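Local coordinates for protein tRNA (guanine(9)-N1)-methyltransferase (Schizosaccharomyces pombe, PDB 4JWH) that transfers a methyl group from S-adenosyl-L-methionine to N1 of guanine 9 in cytoplasmic tRNA, at residues R93-I104 with L261-D269. Sequence-based numbering, arbitrary orientation.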
# COMPACT_ATOMS: atom_id res chain seq x y z
N ARG A 93 -0.24 4.97 -20.08
CA ARG A 93 -0.69 6.11 -19.25
C ARG A 93 0.26 7.28 -19.40
O ARG A 93 1.49 7.14 -19.30
CB ARG A 93 -0.77 5.69 -17.76
CG ARG A 93 -1.60 6.64 -16.91
CD ARG A 93 -1.48 6.29 -15.41
NE ARG A 93 -0.33 6.95 -14.78
CZ ARG A 93 -0.24 8.25 -14.49
NH1 ARG A 93 -1.24 9.08 -14.76
NH2 ARG A 93 0.87 8.71 -13.91
N ILE A 94 -0.30 8.44 -19.67
CA ILE A 94 0.51 9.61 -19.82
C ILE A 94 0.25 10.55 -18.64
O ILE A 94 -0.88 10.68 -18.21
CB ILE A 94 0.32 10.29 -21.20
CG1 ILE A 94 1.26 11.47 -21.34
CG2 ILE A 94 -1.12 10.80 -21.40
CD1 ILE A 94 1.19 12.06 -22.70
N ARG A 95 1.31 11.15 -18.11
CA ARG A 95 1.20 12.08 -17.01
C ARG A 95 1.31 13.53 -17.50
O ARG A 95 2.28 13.89 -18.18
CB ARG A 95 2.29 11.79 -15.97
CG ARG A 95 2.05 12.45 -14.63
CD ARG A 95 3.25 13.25 -14.24
NE ARG A 95 4.35 12.39 -13.90
CZ ARG A 95 5.63 12.66 -14.13
NH1 ARG A 95 6.01 13.79 -14.72
NH2 ARG A 95 6.54 11.77 -13.77
N LEU A 96 0.33 14.35 -17.12
CA LEU A 96 0.29 15.76 -17.52
C LEU A 96 0.54 16.68 -16.33
O LEU A 96 -0.04 16.51 -15.26
CB LEU A 96 -1.07 16.14 -18.14
CG LEU A 96 -1.96 15.15 -18.91
CD1 LEU A 96 -3.37 15.74 -18.98
CD2 LEU A 96 -1.43 14.86 -20.30
N GLY A 97 1.39 17.68 -16.53
CA GLY A 97 1.47 18.76 -15.57
C GLY A 97 2.56 18.65 -14.53
O GLY A 97 3.46 17.83 -14.64
N LYS A 98 2.48 19.51 -13.53
CA LYS A 98 3.63 19.74 -12.65
C LYS A 98 3.65 18.73 -11.50
O LYS A 98 2.63 18.49 -10.90
CB LYS A 98 3.57 21.16 -12.09
CG LYS A 98 4.55 21.45 -10.93
CD LYS A 98 4.12 22.74 -10.21
CE LYS A 98 5.03 23.06 -9.01
NZ LYS A 98 6.46 23.04 -9.37
N VAL A 99 4.82 18.16 -11.22
CA VAL A 99 4.95 17.20 -10.13
C VAL A 99 4.93 17.95 -8.80
O VAL A 99 5.76 18.82 -8.55
CB VAL A 99 6.20 16.29 -10.29
CG1 VAL A 99 6.46 15.47 -9.01
CG2 VAL A 99 6.00 15.34 -11.47
N VAL A 100 3.94 17.64 -7.96
CA VAL A 100 3.81 18.23 -6.63
C VAL A 100 3.65 17.13 -5.57
O VAL A 100 2.59 16.53 -5.46
CB VAL A 100 2.60 19.23 -6.53
CG1 VAL A 100 2.44 19.75 -5.09
CG2 VAL A 100 2.78 20.42 -7.48
N PRO A 101 4.71 16.88 -4.77
CA PRO A 101 4.64 15.87 -3.72
C PRO A 101 3.42 16.08 -2.82
O PRO A 101 3.02 17.20 -2.55
CB PRO A 101 5.92 16.10 -2.92
CG PRO A 101 6.86 16.68 -3.91
CD PRO A 101 6.03 17.54 -4.80
N SER A 102 2.83 14.97 -2.38
CA SER A 102 1.74 14.97 -1.43
C SER A 102 2.37 14.82 -0.03
O SER A 102 3.40 14.19 0.12
CB SER A 102 0.83 13.77 -1.75
OG SER A 102 -0.13 13.52 -0.73
N SER A 103 1.74 15.37 0.99
CA SER A 103 2.20 15.12 2.35
C SER A 103 1.74 13.73 2.88
O SER A 103 2.17 13.28 3.94
CB SER A 103 1.73 16.25 3.26
OG SER A 103 0.33 16.36 3.17
N ILE A 104 0.89 13.02 2.13
CA ILE A 104 0.43 11.69 2.59
C ILE A 104 1.58 10.71 2.83
O ILE A 104 2.57 10.72 2.09
CB ILE A 104 -0.65 11.11 1.64
CG1 ILE A 104 -1.91 11.96 1.75
CG2 ILE A 104 -0.99 9.63 1.98
CD1 ILE A 104 -2.89 11.87 0.55
N LEU A 261 -4.44 4.27 -5.35
CA LEU A 261 -4.36 5.42 -4.44
C LEU A 261 -3.62 6.57 -5.10
O LEU A 261 -4.09 7.70 -5.08
CB LEU A 261 -3.66 5.06 -3.13
CG LEU A 261 -4.31 3.91 -2.34
CD1 LEU A 261 -3.43 3.60 -1.11
CD2 LEU A 261 -5.73 4.32 -1.90
N SER A 262 -2.49 6.26 -5.71
CA SER A 262 -1.62 7.24 -6.32
C SER A 262 -2.33 7.93 -7.48
O SER A 262 -2.25 9.17 -7.65
CB SER A 262 -0.33 6.54 -6.76
OG SER A 262 0.61 7.45 -7.31
N LEU A 263 -3.07 7.15 -8.26
CA LEU A 263 -3.82 7.72 -9.37
C LEU A 263 -5.01 8.57 -8.91
O LEU A 263 -5.40 9.54 -9.57
CB LEU A 263 -4.24 6.63 -10.36
CG LEU A 263 -3.06 6.13 -11.22
CD1 LEU A 263 -3.45 4.94 -12.13
CD2 LEU A 263 -2.44 7.21 -12.04
N TRP A 264 -5.58 8.22 -7.77
CA TRP A 264 -6.62 9.05 -7.22
C TRP A 264 -6.06 10.43 -6.88
O TRP A 264 -6.71 11.44 -7.15
CB TRP A 264 -7.31 8.44 -6.00
CG TRP A 264 -8.53 9.26 -5.63
CD1 TRP A 264 -9.78 9.13 -6.14
CD2 TRP A 264 -8.58 10.37 -4.71
NE1 TRP A 264 -10.63 10.09 -5.59
CE2 TRP A 264 -9.91 10.86 -4.71
CE3 TRP A 264 -7.62 11.00 -3.90
CZ2 TRP A 264 -10.32 11.95 -3.92
CZ3 TRP A 264 -8.02 12.08 -3.12
CH2 TRP A 264 -9.36 12.55 -3.13
N LEU A 265 -4.87 10.49 -6.28
CA LEU A 265 -4.24 11.79 -6.03
C LEU A 265 -4.19 12.64 -7.31
O LEU A 265 -4.54 13.82 -7.29
CB LEU A 265 -2.85 11.62 -5.43
CG LEU A 265 -2.88 10.93 -4.07
CD1 LEU A 265 -1.48 10.66 -3.56
CD2 LEU A 265 -3.70 11.75 -3.04
N GLU A 266 -3.78 12.02 -8.41
CA GLU A 266 -3.72 12.71 -9.69
C GLU A 266 -5.10 13.12 -10.23
O GLU A 266 -5.33 14.28 -10.56
CB GLU A 266 -3.01 11.84 -10.72
CG GLU A 266 -3.06 12.46 -12.11
CD GLU A 266 -2.01 11.93 -13.08
OE1 GLU A 266 -1.06 11.23 -12.66
OE2 GLU A 266 -2.16 12.24 -14.28
N TYR A 267 -6.01 12.15 -10.34
CA TYR A 267 -7.26 12.40 -11.06
C TYR A 267 -8.37 12.89 -10.13
O TYR A 267 -9.27 13.61 -10.57
CB TYR A 267 -7.74 11.13 -11.79
CG TYR A 267 -6.77 10.53 -12.79
CD1 TYR A 267 -6.07 11.34 -13.69
CD2 TYR A 267 -6.57 9.15 -12.85
CE1 TYR A 267 -5.16 10.77 -14.64
CE2 TYR A 267 -5.68 8.58 -13.79
CZ TYR A 267 -4.97 9.39 -14.67
OH TYR A 267 -4.11 8.82 -15.59
N ARG A 268 -8.30 12.49 -8.86
CA ARG A 268 -9.40 12.68 -7.88
C ARG A 268 -10.76 12.10 -8.32
O ARG A 268 -11.85 12.63 -7.99
CB ARG A 268 -9.47 14.13 -7.40
CG ARG A 268 -8.23 14.52 -6.58
CD ARG A 268 -8.27 15.96 -6.14
NE ARG A 268 -9.18 16.15 -5.01
CZ ARG A 268 -8.82 16.07 -3.72
NH1 ARG A 268 -7.55 15.82 -3.40
NH2 ARG A 268 -9.73 16.24 -2.76
N ASP A 269 -10.67 10.96 -9.01
CA ASP A 269 -11.77 10.30 -9.70
C ASP A 269 -11.47 8.81 -9.53
O ASP A 269 -10.45 8.30 -10.04
CB ASP A 269 -11.70 10.76 -11.18
CG ASP A 269 -12.71 10.07 -12.10
OD1 ASP A 269 -12.90 10.60 -13.23
OD2 ASP A 269 -13.30 9.04 -11.74
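Arg93 reaches across to Leu263, Glu266 and Tyr267 on the last turns of helix 254-267, tying the loop that leads into strand 105-109 of the parallel SPOUT-type sheet to that helix. From CB the chain first runs extended, CG lying anti to the backbone N (chi1 -163°), and Arg93 CG passes 3.6 Å from Tyr267 OH. CD comes equally close to Leu263 CD2. The bend at chi3 (87°) then lays NE and CZ against Leu263 CD2, which sits over one face of the guanidinium, 3.5 Å from Arg93 CZ. Arg93 NH1 gathers the polar partners: it donates to Tyr267 OH at 3.0 Å, the oxygen lying close to the guanidinium plane, and it forms a salt bridge with Glu266 OE1, also at 3.0 Å, though both hydrogen bonds to the carboxylate are weak. The carboxylate and guanidinium planes stand 77° apart, a steep meeting rather than a side-by-side pairing. Arg93 and Leu263 also both touch Glu276 of helix 270-277, and Leu263 touches Val277. Arg95 brings its CG near Glu266 OE1, but its NH2 hydrogen-bonds to Thr137 O. At the other end of the loop, Ser102 OG hydrogen-bonds to Glu205 OE2 and accepts from Ile104 N, an ST turn just before the strand. There Ile104 CD1 rests on Leu265 CD2, methyl to methyl at 3.7 Å.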